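Local coordinates for protein BexL (Amycolatopsis orientalis, PDB 4XRW) that probably cyclises, dehydrates and aromatises the poly-beta-ketone chain as a di-domain aromatase/cyclase of the type II polyketide synthase that makes BE-7585A, at residues 105-114 against 125-134; 255-265 against 277-288. All coordinates share one frame; numbering follows the deposited sequence.

Contact 1 of 2, residues 105-114 against 125-134; sequences PVAEMSGTWI and VRLLHAYRAV
Thr112 and Leu128 exchange two backbone hydrogen bonds, the one from Leu128 N to Thr112 O being 2.8 Å long and almost straight (178°). Matching pairs join Ser110 to Ala130 and Ile114 to Arg126, giving an antiparallel hairpin. At the other end Ala107 and Glu108 both face Arg132 in a classic beta bulge: Ala107 N gives Arg132 O a 2.9 Å bond, while Glu108 N adds only a weak one. Beyond it, Val134 N reaches Pro105 O at 2.8 Å.

The aromatic side chains Trp113, His129 and Tyr131 share one face. Leu127 CD1 sits over the centre of the Trp113 six-membered ring, 3.9 Å from its centroid, and Val125 CG1 meets the ring edge at CE3 (3.6 Å). Bends at chi2 (68°) and chi3 (57°) bring Met109 CE to Tyr131 CB at 3.6 Å, with SD obliquely beside that ring in a Met-aromatic contact. On the reverse face Ile114 CD1 lies over the Arg126 guanidinium, 3.7 Å from NH1; Glu25 and Glu116 hold that group by salt bridges.

In this first helix-grip domain the sheet wraps the long helix 138-166, which packs on the Trp113 face; Tyr131 OH hydrogen-bonds to its Asp145. Strands 94-99 and 22-30 flank the hairpin.

Contact 2 of 2, residues 255-265 against 277-288; sequences ALMTLHTGRWD and SSEHTVVLNTAN
Residues 255-265 and 277-288 pair as an antiparallel beta hairpin in the sheet of the second helix-grip domain, with a classic bulge where Thr258 and Leu259 both face Val283. Val283 O takes the backbone N of Thr258 at 2.8 Å; Leu259 N and Thr258 OG1 add weak bonds to the same oxygen. Past the bulge, regular backbone pairs run from Thr261 with Thr281 to Asp265 with Ser277. Before it, the loop ends are tied by Asn288 ND2, which gives Ala255 O a 2.9 Å bond lying in its own amide plane.

Among the side chains, His260 and His280 meet rim to rim on the Trp264 face, their planes only 17° apart. His260 NE2 and His280 ND1 share a 3.0 Å hydrogen bond that either could donate. With CG anti to the backbone N (chi1 173°), the His260 ring swings toward the neighbouring strand and its NE2 meets His280. Gln250 takes up His260 ND1 and Ser314 of helix 299-326 takes up His280 NE2, so both nitrogens of each ring are engaged.

In the apolar contacts, the Met257 and Val282 side chains cross at about a right angle, CG of the first 3.8 Å from CG1 of the second, and Leu259 CB touches Val283 CG2. Ser278 CB makes a CH-pi contact over the Trp264 six-membered ring, 4.0 Å from its centroid, while its hydroxyl hydrogen-bonds to Ser314.

Polar groups gather on the face that also carries Leu259 and Val283. Arg263 NE forms a salt bridge with Asp265, Thr281 OG1 donates to Glu279 OE2 at 2.7 Å, and one water joins Thr261 OG1 to Glu279 OE1. Another water bridges the strands, donating to Arg263 O and Asp265 OD2 while accepting from Ser277 OG at 2.8 Å.

How the contacts relate
Contacts 1 and 2 are the same piece of architecture in two domains: each pairs the last two strands, in chain order, of a seven-stranded antiparallel sheet, and both share the bulge. Gly111 and Gly262 hold corresponding places, facing His129 and His280, and Trp113 corresponds to Trp264. Polar detail differs, since His260 occupies the place that Met109 holds in contact 1. The hairpins do not touch: the centres of contact 1 and contact 2 lie 32 Å apart, and the nearest atoms of contact 1 and contact 2 are about 15 Å apart. In contact 1, Trp113 NE1 is hydrogen-bonded to a MES molecule, probably from the crystallisation liquor, which may mark the pocket on the Trp113 face, where helix 138-166 also packs.

Contact 1 of 2, residues 105-114 against 125-134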
loop_
_atom_site.group_PDB
_atom_site.type_symbol
_atom_site.label_atom_id
_atom_site.label_comp_id
_atom_site.label_asym_id
_atom_site.label_seq_id
_atom_site.Cartn_x
_atom_site.Cartn_y
_atom_site.Cartn_z
ATOM N N PRO A 105 -1.949 -17.479 20.481
ATOM C CA PRO A 105 -1.207 -17.658 21.726
ATOM C C PRO A 105 -0.073 -16.626 21.956
ATOM O O PRO A 105 0.718 -16.830 22.877
ATOM C CB PRO A 105 -0.624 -19.061 21.554
ATOM C CG PRO A 105 -0.271 -19.079 20.106
ATOM C CD PRO A 105 -1.396 -18.331 19.404
ATOM N N VAL A 106 0.001 -15.549 21.166
ATOM C CA VAL A 106 1.037 -14.547 21.379
ATOM C C VAL A 106 0.655 -13.705 22.599
ATOM O O VAL A 106 -0.413 -13.091 22.612
ATOM C CB VAL A 106 1.232 -13.612 20.180
ATOM C CG1 VAL A 106 2.354 -12.631 20.443
ATOM C CG2 VAL A 106 1.526 -14.441 18.871
ATOM N N ALA A 107 1.533 -13.675 23.575
ATOM C CA ALA A 107 1.394 -12.808 24.750
ATOM C C ALA A 107 2.000 -11.441 24.479
ATOM O O ALA A 107 1.451 -10.414 24.893
ATOM C CB ALA A 107 2.051 -13.420 25.951
ATOM N N GLU A 108 3.158 -11.433 23.824
ATOM C CA GLU A 108 3.690 -10.192 23.291
ATOM C C GLU A 108 4.673 -10.432 22.147
ATOM O O GLU A 108 5.300 -11.486 22.017
ATOM C CB GLU A 108 4.334 -9.349 24.390
ATOM C CG GLU A 108 5.457 -10.010 25.156
ATOM C CD GLU A 108 6.229 -8.992 26.006
ATOM O OE1 GLU A 108 5.841 -8.765 27.179
ATOM O OE2 GLU A 108 7.212 -8.405 25.485
ATOM N N MET A 109 4.713 -9.430 21.284
ATOM C CA MET A 109 5.511 -9.414 20.081
ATOM C C MET A 109 6.135 -8.029 19.911
ATOM O O MET A 109 5.427 -7.021 19.762
ATOM C CB MET A 109 4.651 -9.746 18.881
ATOM C CG MET A 109 5.362 -9.738 17.540
ATOM S SD MET A 109 6.531 -11.104 17.436
ATOM C CE MET A 109 5.507 -12.505 17.725
ATOM N N SER A 110 7.454 -7.999 19.912
ATOM C CA SER A 110 8.214 -6.782 19.652
ATOM C C SER A 110 9.376 -7.101 18.727
ATOM O O SER A 110 9.690 -8.268 18.476
ATOM C CB SER A 110 8.732 -6.175 20.939
ATOM O OG SER A 110 9.597 -7.091 21.561
ATOM N N GLY A 111 9.996 -6.070 18.185
ATOM C CA GLY A 111 11.073 -6.272 17.243
ATOM C C GLY A 111 11.932 -5.031 17.110
ATOM O O GLY A 111 11.649 -3.972 17.692
ATOM N N THR A 112 12.998 -5.175 16.334
ATOM C CA THR A 112 13.916 -4.099 16.084
ATOM C C THR A 112 14.442 -4.231 14.677
ATOM O O THR A 112 14.791 -5.337 14.244
ATOM C CB THR A 112 15.121 -4.100 17.076
ATOM O OG1 THR A 112 14.671 -4.340 18.407
ATOM C CG2 THR A 112 15.835 -2.777 17.041
ATOM N N TRP A 113 14.441 -3.106 13.965
ATOM C CA TRP A 113 15.162 -2.943 12.716
ATOM C C TRP A 113 16.499 -2.312 13.045
ATOM O O TRP A 113 16.557 -1.345 13.806
ATOM C CB TRP A 113 14.425 -2.023 11.729
ATOM C CG TRP A 113 13.125 -2.578 11.222
ATOM C CD1 TRP A 113 11.881 -2.340 11.743
ATOM C CD2 TRP A 113 12.937 -3.440 10.105
ATOM N NE1 TRP A 113 10.934 -3.013 11.007
ATOM C CE2 TRP A 113 11.554 -3.705 10.008
ATOM C CE3 TRP A 113 13.803 -4.029 9.174
ATOM C CZ2 TRP A 113 11.021 -4.525 9.025
ATOM C CZ3 TRP A 113 13.265 -4.838 8.198
ATOM C CH2 TRP A 113 11.893 -5.074 8.124
ATOM N N ILE A 114 17.555 -2.824 12.437
ATOM C CA ILE A 114 18.883 -2.236 12.593
ATOM C C ILE A 114 19.477 -2.221 11.199
ATOM O O ILE A 114 19.578 -3.268 10.559
ATOM C CB ILE A 114 19.789 -3.028 13.555
ATOM C CG1 ILE A 114 19.141 -3.229 14.928
ATOM C CG2 ILE A 114 21.114 -2.294 13.744
ATOM C CD1 ILE A 114 19.766 -4.364 15.747
ATOM N N VAL A 125 20.530 -5.243 6.522
ATOM C CA VAL A 125 19.309 -5.001 7.281
ATOM C C VAL A 125 19.078 -6.175 8.189
ATOM O O VAL A 125 18.944 -7.301 7.736
ATOM C CB VAL A 125 18.108 -4.788 6.368
ATOM C CG1 VAL A 125 16.827 -4.561 7.205
ATOM C CG2 VAL A 125 18.378 -3.612 5.449
ATOM N N ARG A 126 19.070 -5.892 9.482
ATOM C CA ARG A 126 18.798 -6.875 10.511
ATOM C C ARG A 126 17.411 -6.675 11.097
ATOM O O ARG A 126 17.047 -5.543 11.443
ATOM C CB ARG A 126 19.833 -6.753 11.614
ATOM C CG ARG A 126 21.265 -6.864 11.099
ATOM C CD ARG A 126 22.216 -6.498 12.192
ATOM N NE ARG A 126 22.000 -7.254 13.415
ATOM C CZ ARG A 126 22.415 -6.863 14.609
ATOM N NH1 ARG A 126 23.084 -5.725 14.721
ATOM N NH2 ARG A 126 22.161 -7.603 15.692
ATOM N N LEU A 127 16.675 -7.770 11.233
ATOM C CA LEU A 127 15.326 -7.733 11.769
ATOM C C LEU A 127 15.276 -8.676 12.946
ATOM O O LEU A 127 15.403 -9.894 12.783
ATOM C CB LEU A 127 14.313 -8.108 10.689
ATOM C CG LEU A 127 12.859 -8.298 11.112
ATOM C CD1 LEU A 127 12.304 -7.053 11.759
ATOM C CD2 LEU A 127 12.009 -8.726 9.901
ATOM N N LEU A 128 15.117 -8.114 14.135
ATOM C CA LEU A 128 15.068 -8.877 15.368
ATOM C C LEU A 128 13.657 -8.966 15.901
ATOM O O LEU A 128 12.902 -7.996 15.772
ATOM C CB LEU A 128 15.924 -8.224 16.431
ATOM C CG LEU A 128 17.441 -8.256 16.221
ATOM C CD1 LEU A 128 17.878 -7.446 15.000
ATOM C CD2 LEU A 128 18.099 -7.713 17.496
ATOM N N HIS A 129 13.317 -10.088 16.525
ATOM C CA HIS A 129 12.047 -10.208 17.240
ATOM C C HIS A 129 12.265 -10.740 18.623
ATOM O O HIS A 129 13.207 -11.506 18.878
ATOM C CB HIS A 129 11.072 -11.114 16.484
ATOM C CG HIS A 129 10.524 -10.505 15.234
ATOM N ND1 HIS A 129 11.150 -10.620 14.006
ATOM C CD2 HIS A 129 9.417 -9.759 15.021
ATOM C CE1 HIS A 129 10.450 -9.969 13.097
ATOM N NE2 HIS A 129 9.394 -9.438 13.687
ATOM N N ALA A 130 11.376 -10.347 19.524
ATOM C CA ALA A 130 11.345 -10.897 20.857
ATOM C C ALA A 130 9.896 -11.207 21.147
ATOM O O ALA A 130 9.052 -10.325 20.994
ATOM C CB ALA A 130 11.909 -9.904 21.853
ATOM N N TYR A 131 9.595 -12.430 21.560
ATOM C CA TYR A 131 8.211 -12.796 21.794
ATOM C C TYR A 131 8.048 -13.833 22.866
ATOM O O TYR A 131 8.987 -14.566 23.215
ATOM C CB TYR A 131 7.576 -13.316 20.504
ATOM C CG TYR A 131 8.461 -14.273 19.771
ATOM C CD1 TYR A 131 8.356 -15.638 19.955
ATOM C CD2 TYR A 131 9.431 -13.796 18.912
ATOM C CE1 TYR A 131 9.198 -16.517 19.271
ATOM C CE2 TYR A 131 10.253 -14.631 18.250
ATOM C CZ TYR A 131 10.154 -15.985 18.427
ATOM O OH TYR A 131 11.021 -16.764 17.722
ATOM N N ARG A 132 6.826 -13.916 23.373
ATOM C CA ARG A 132 6.484 -15.036 24.219
ATOM C C ARG A 132 5.035 -15.418 24.050
ATOM O O ARG A 132 4.213 -14.659 23.524
ATOM C CB ARG A 132 6.806 -14.751 25.682
ATOM C CG ARG A 132 6.342 -13.438 26.236
ATOM C CD ARG A 132 6.698 -13.348 27.732
ATOM N NE ARG A 132 6.077 -14.436 28.488
ATOM C CZ ARG A 132 5.840 -14.424 29.798
ATOM N NH1 ARG A 132 6.156 -13.368 30.536
ATOM N NH2 ARG A 132 5.275 -15.480 30.370
ATOM N N ALA A 133 4.752 -16.627 24.486
ATOM C CA ALA A 133 3.446 -17.218 24.355
ATOM C C ALA A 133 2.676 -16.995 25.652
ATOM O O ALA A 133 3.275 -16.820 26.717
ATOM C CB ALA A 133 3.573 -18.724 24.025
ATOM N N VAL A 134 1.356 -17.010 25.566
ATOM C CA VAL A 134 0.523 -16.820 26.742
ATOM C C VAL A 134 0.754 -18.027 27.662
ATOM O O VAL A 134 0.656 -19.161 27.228
ATOM C CB VAL A 134 -0.956 -16.673 26.362
ATOM C CG1 VAL A 134 -1.829 -16.690 27.598
ATOM C CG2 VAL A 134 -1.184 -15.389 25.541
#

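Contact 2 of 2, residues 255-265 against 277-288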
loop_
_atom_site.group_PDB
_atom_site.type_symbol
_atom_site.label_atom_id
_atom_site.label_comp_id
_atom_site.label_asym_id
_atom_site.label_seq_id
_atom_site.Cartn_x
_atom_site.Cartn_y
_atom_site.Cartn_z
ATOM N N ALA A 255 0.661 -7.863 -15.818
ATOM C CA ALA A 255 2.053 -8.230 -16.074
ATOM C C ALA A 255 3.018 -7.051 -15.994
ATOM O O ALA A 255 4.164 -7.250 -15.617
ATOM C CB ALA A 255 2.179 -8.900 -17.449
ATOM N N LEU A 256 2.563 -5.843 -16.323
ATOM C CA LEU A 256 3.459 -4.658 -16.393
ATOM C C LEU A 256 3.742 -3.931 -15.087
ATOM O O LEU A 256 4.616 -3.056 -15.045
ATOM C CB LEU A 256 2.899 -3.600 -17.359
ATOM C CG LEU A 256 2.965 -3.772 -18.877
ATOM C CD1 LEU A 256 2.577 -2.455 -19.531
ATOM C CD2 LEU A 256 4.360 -4.235 -19.345
ATOM N N MET A 257 3.000 -4.240 -14.025
ATOM C CA MET A 257 3.171 -3.532 -12.761
ATOM C C MET A 257 3.566 -4.500 -11.659
ATOM O O MET A 257 2.975 -5.571 -11.500
ATOM C CB MET A 257 1.876 -2.772 -12.362
ATOM C CG MET A 257 1.407 -1.708 -13.345
ATOM S SD MET A 257 0.032 -0.705 -12.727
ATOM C CE MET A 257 -1.201 -1.958 -12.668
ATOM N N THR A 258 4.584 -4.121 -10.901
ATOM C CA THR A 258 4.925 -4.836 -9.689
ATOM C C THR A 258 4.226 -4.213 -8.480
ATOM O O THR A 258 4.060 -4.875 -7.460
ATOM C CB THR A 258 6.430 -4.836 -9.442
ATOM O OG1 THR A 258 6.884 -3.490 -9.403
ATOM C CG2 THR A 258 7.127 -5.545 -10.547
ATOM N N LEU A 259 3.823 -2.950 -8.597
ATOM C CA LEU A 259 3.084 -2.271 -7.543
ATOM C C LEU A 259 2.175 -1.238 -8.159
ATOM O O LEU A 259 2.530 -0.573 -9.123
ATOM C CB LEU A 259 4.042 -1.590 -6.548
ATOM C CG LEU A 259 3.351 -0.698 -5.500
ATOM C CD1 LEU A 259 3.646 -1.159 -4.104
ATOM C CD2 LEU A 259 3.687 0.766 -5.691
ATOM N N HIS A 260 0.996 -1.079 -7.576
ATOM C CA HIS A 260 0.124 0.017 -7.921
ATOM C C HIS A 260 -0.670 0.405 -6.683
ATOM O O HIS A 260 -1.502 -0.365 -6.208
ATOM C CB HIS A 260 -0.830 -0.360 -9.059
ATOM C CG HIS A 260 -1.851 0.696 -9.330
ATOM N ND1 HIS A 260 -3.137 0.412 -9.744
ATOM C CD2 HIS A 260 -1.782 2.038 -9.211
ATOM C CE1 HIS A 260 -3.816 1.535 -9.862
ATOM N NE2 HIS A 260 -3.016 2.535 -9.553
ATOM N N THR A 261 -0.402 1.589 -6.177
ATOM C CA THR A 261 -1.120 2.153 -5.069
ATOM C C THR A 261 -1.716 3.473 -5.552
ATOM O O THR A 261 -1.289 4.039 -6.576
ATOM C CB THR A 261 -0.215 2.410 -3.856
ATOM O OG1 THR A 261 0.792 3.343 -4.214
ATOM C CG2 THR A 261 0.443 1.139 -3.373
ATOM N N GLY A 262 -2.709 3.947 -4.836
ATOM C CA GLY A 262 -3.341 5.210 -5.171
ATOM C C GLY A 262 -4.020 5.845 -3.990
ATOM O O GLY A 262 -4.155 5.256 -2.909
ATOM N N ARG A 263 -4.455 7.082 -4.190
ATOM C CA ARG A 263 -5.062 7.861 -3.154
ATOM C C ARG A 263 -6.056 8.850 -3.804
ATOM O O ARG A 263 -5.696 9.544 -4.764
ATOM C CB ARG A 263 -3.986 8.589 -2.363
ATOM C CG ARG A 263 -4.460 9.618 -1.384
ATOM C CD ARG A 263 -3.241 10.196 -0.680
ATOM N NE ARG A 263 -3.574 11.025 0.469
ATOM C CZ ARG A 263 -2.977 10.951 1.660
ATOM N NH1 ARG A 263 -2.007 10.059 1.891
ATOM N NH2 ARG A 263 -3.364 11.773 2.636
ATOM N N TRP A 264 -7.277 8.856 -3.299
ATOM C CA TRP A 264 -8.264 9.895 -3.620
ATOM C C TRP A 264 -8.255 10.894 -2.470
ATOM O O TRP A 264 -8.327 10.484 -1.306
ATOM C CB TRP A 264 -9.675 9.326 -3.779
ATOM C CG TRP A 264 -9.854 8.255 -4.816
ATOM C CD1 TRP A 264 -9.706 6.901 -4.633
ATOM C CD2 TRP A 264 -10.235 8.430 -6.174
ATOM N NE1 TRP A 264 -9.947 6.236 -5.803
ATOM C CE2 TRP A 264 -10.277 7.157 -6.764
ATOM C CE3 TRP A 264 -10.519 9.547 -6.958
ATOM C CZ2 TRP A 264 -10.610 6.966 -8.106
ATOM C CZ3 TRP A 264 -10.865 9.353 -8.293
ATOM C CH2 TRP A 264 -10.896 8.087 -8.850
ATOM N N ASP A 265 -8.214 12.193 -2.774
ATOM C CA ASP A 265 -8.301 13.232 -1.758
ATOM C C ASP A 265 -9.401 14.214 -2.137
ATOM O O ASP A 265 -9.583 14.503 -3.307
ATOM C CB ASP A 265 -6.973 13.969 -1.577
ATOM C CG ASP A 265 -5.928 13.102 -0.910
ATOM O OD1 ASP A 265 -6.024 12.868 0.319
ATOM O OD2 ASP A 265 -5.027 12.636 -1.633
ATOM N N SER A 277 -8.834 14.948 -6.115
ATOM C CA SER A 277 -7.698 14.441 -6.826
ATOM C C SER A 277 -7.585 12.930 -6.737
ATOM O O SER A 277 -8.052 12.339 -5.791
ATOM C CB SER A 277 -6.421 15.085 -6.267
ATOM O OG SER A 277 -6.316 14.832 -4.875
ATOM N N SER A 278 -6.965 12.358 -7.751
ATOM C CA SER A 278 -6.652 10.939 -7.855
ATOM C C SER A 278 -5.163 10.810 -8.111
ATOM O O SER A 278 -4.684 11.218 -9.178
ATOM C CB SER A 278 -7.430 10.301 -8.987
ATOM O OG SER A 278 -7.107 8.948 -9.177
ATOM N N GLU A 279 -4.445 10.245 -7.138
ATOM C CA GLU A 279 -3.006 10.020 -7.243
ATOM C C GLU A 279 -2.723 8.560 -7.521
ATOM O O GLU A 279 -3.446 7.693 -7.043
ATOM C CB GLU A 279 -2.315 10.458 -5.953
ATOM C CG GLU A 279 -0.788 10.308 -5.982
ATOM C CD GLU A 279 -0.262 8.914 -5.582
ATOM O OE1 GLU A 279 -1.045 7.973 -5.253
ATOM O OE2 GLU A 279 0.978 8.760 -5.606
ATOM N N HIS A 280 -1.692 8.296 -8.285
ATOM C CA HIS A 280 -1.240 6.956 -8.520
ATOM C C HIS A 280 0.256 6.846 -8.345
ATOM O O HIS A 280 0.958 7.678 -8.787
ATOM C CB HIS A 280 -1.553 6.478 -9.911
ATOM C CG HIS A 280 -3.004 6.502 -10.261
ATOM N ND1 HIS A 280 -3.793 5.383 -10.232
ATOM C CD2 HIS A 280 -3.779 7.491 -10.731
ATOM C CE1 HIS A 280 -5.007 5.704 -10.608
ATOM N NE2 HIS A 280 -5.022 6.974 -10.919
ATOM N N THR A 281 0.688 5.783 -7.704
ATOM C CA THR A 281 2.103 5.399 -7.670
ATOM C C THR A 281 2.256 4.004 -8.297
ATOM O O THR A 281 1.543 3.013 -7.935
ATOM C CB THR A 281 2.679 5.412 -6.238
ATOM O OG1 THR A 281 2.765 6.764 -5.747
ATOM C CG2 THR A 281 4.077 4.794 -6.217
ATOM N N VAL A 282 3.181 3.909 -9.255
ATOM C CA VAL A 282 3.410 2.672 -9.957
ATOM C C VAL A 282 4.884 2.283 -9.916
ATOM O O VAL A 282 5.737 3.149 -10.031
ATOM C CB VAL A 282 2.979 2.759 -11.439
ATOM C CG1 VAL A 282 3.248 1.447 -12.162
ATOM C CG2 VAL A 282 1.491 3.083 -11.547
ATOM N N VAL A 283 5.140 0.993 -9.749
ATOM C CA VAL A 283 6.449 0.402 -10.036
ATOM C C VAL A 283 6.295 -0.553 -11.201
ATOM O O VAL A 283 5.460 -1.463 -11.181
ATOM C CB VAL A 283 7.039 -0.352 -8.824
ATOM C CG1 VAL A 283 8.414 -0.943 -9.173
ATOM C CG2 VAL A 283 7.145 0.557 -7.622
ATOM N N LEU A 284 7.111 -0.370 -12.238
ATOM C CA LEU A 284 7.034 -1.246 -13.407
ATOM C C LEU A 284 7.724 -2.590 -13.236
ATOM O O LEU A 284 8.656 -2.742 -12.456
ATOM C CB LEU A 284 7.627 -0.540 -14.624
ATOM C CG LEU A 284 6.877 0.672 -15.120
ATOM C CD1 LEU A 284 7.689 1.367 -16.218
ATOM C CD2 LEU A 284 5.538 0.250 -15.638
ATOM N N ASN A 285 7.215 -3.574 -13.970
ATOM C CA ASN A 285 7.782 -4.903 -14.034
ATOM C C ASN A 285 8.466 -4.959 -15.390
ATOM O O ASN A 285 7.801 -5.061 -16.420
ATOM C CB ASN A 285 6.691 -5.971 -13.914
ATOM C CG ASN A 285 7.238 -7.359 -13.734
ATOM O OD1 ASN A 285 8.422 -7.605 -13.938
ATOM N ND2 ASN A 285 6.365 -8.290 -13.350
ATOM N N THR A 286 9.781 -4.844 -15.407
ATOM C CA THR A 286 10.487 -4.758 -16.682
ATOM C C THR A 286 10.531 -6.118 -17.374
ATOM O O THR A 286 10.666 -6.179 -18.580
ATOM C CB THR A 286 11.923 -4.221 -16.487
ATOM O OG1 THR A 286 12.622 -5.070 -15.575
ATOM C CG2 THR A 286 11.891 -2.817 -15.917
ATOM N N ALA A 287 10.392 -7.204 -16.616
ATOM C CA ALA A 287 10.521 -8.557 -17.167
ATOM C C ALA A 287 9.472 -8.871 -18.224
ATOM O O ALA A 287 9.669 -9.761 -19.061
ATOM C CB ALA A 287 10.427 -9.592 -16.056
ATOM N N ASN A 288 8.351 -8.159 -18.174
ATOM C CA ASN A 288 7.221 -8.464 -19.044
ATOM C C ASN A 288 6.940 -7.422 -20.123
ATOM O O ASN A 288 5.963 -7.546 -20.854
ATOM C CB ASN A 288 5.974 -8.659 -18.180
ATOM C CG ASN A 288 6.112 -9.828 -17.247
ATOM O OD1 ASN A 288 6.645 -10.872 -17.631
ATOM N ND2 ASN A 288 5.655 -9.664 -16.004
HETATM O O HOH W 1 3.470 -7.971 -12.090
HETATM O O HOH W 2 0.054 6.139 -3.826
HETATM O O HOH W 3 -5.054 12.401 -4.299
#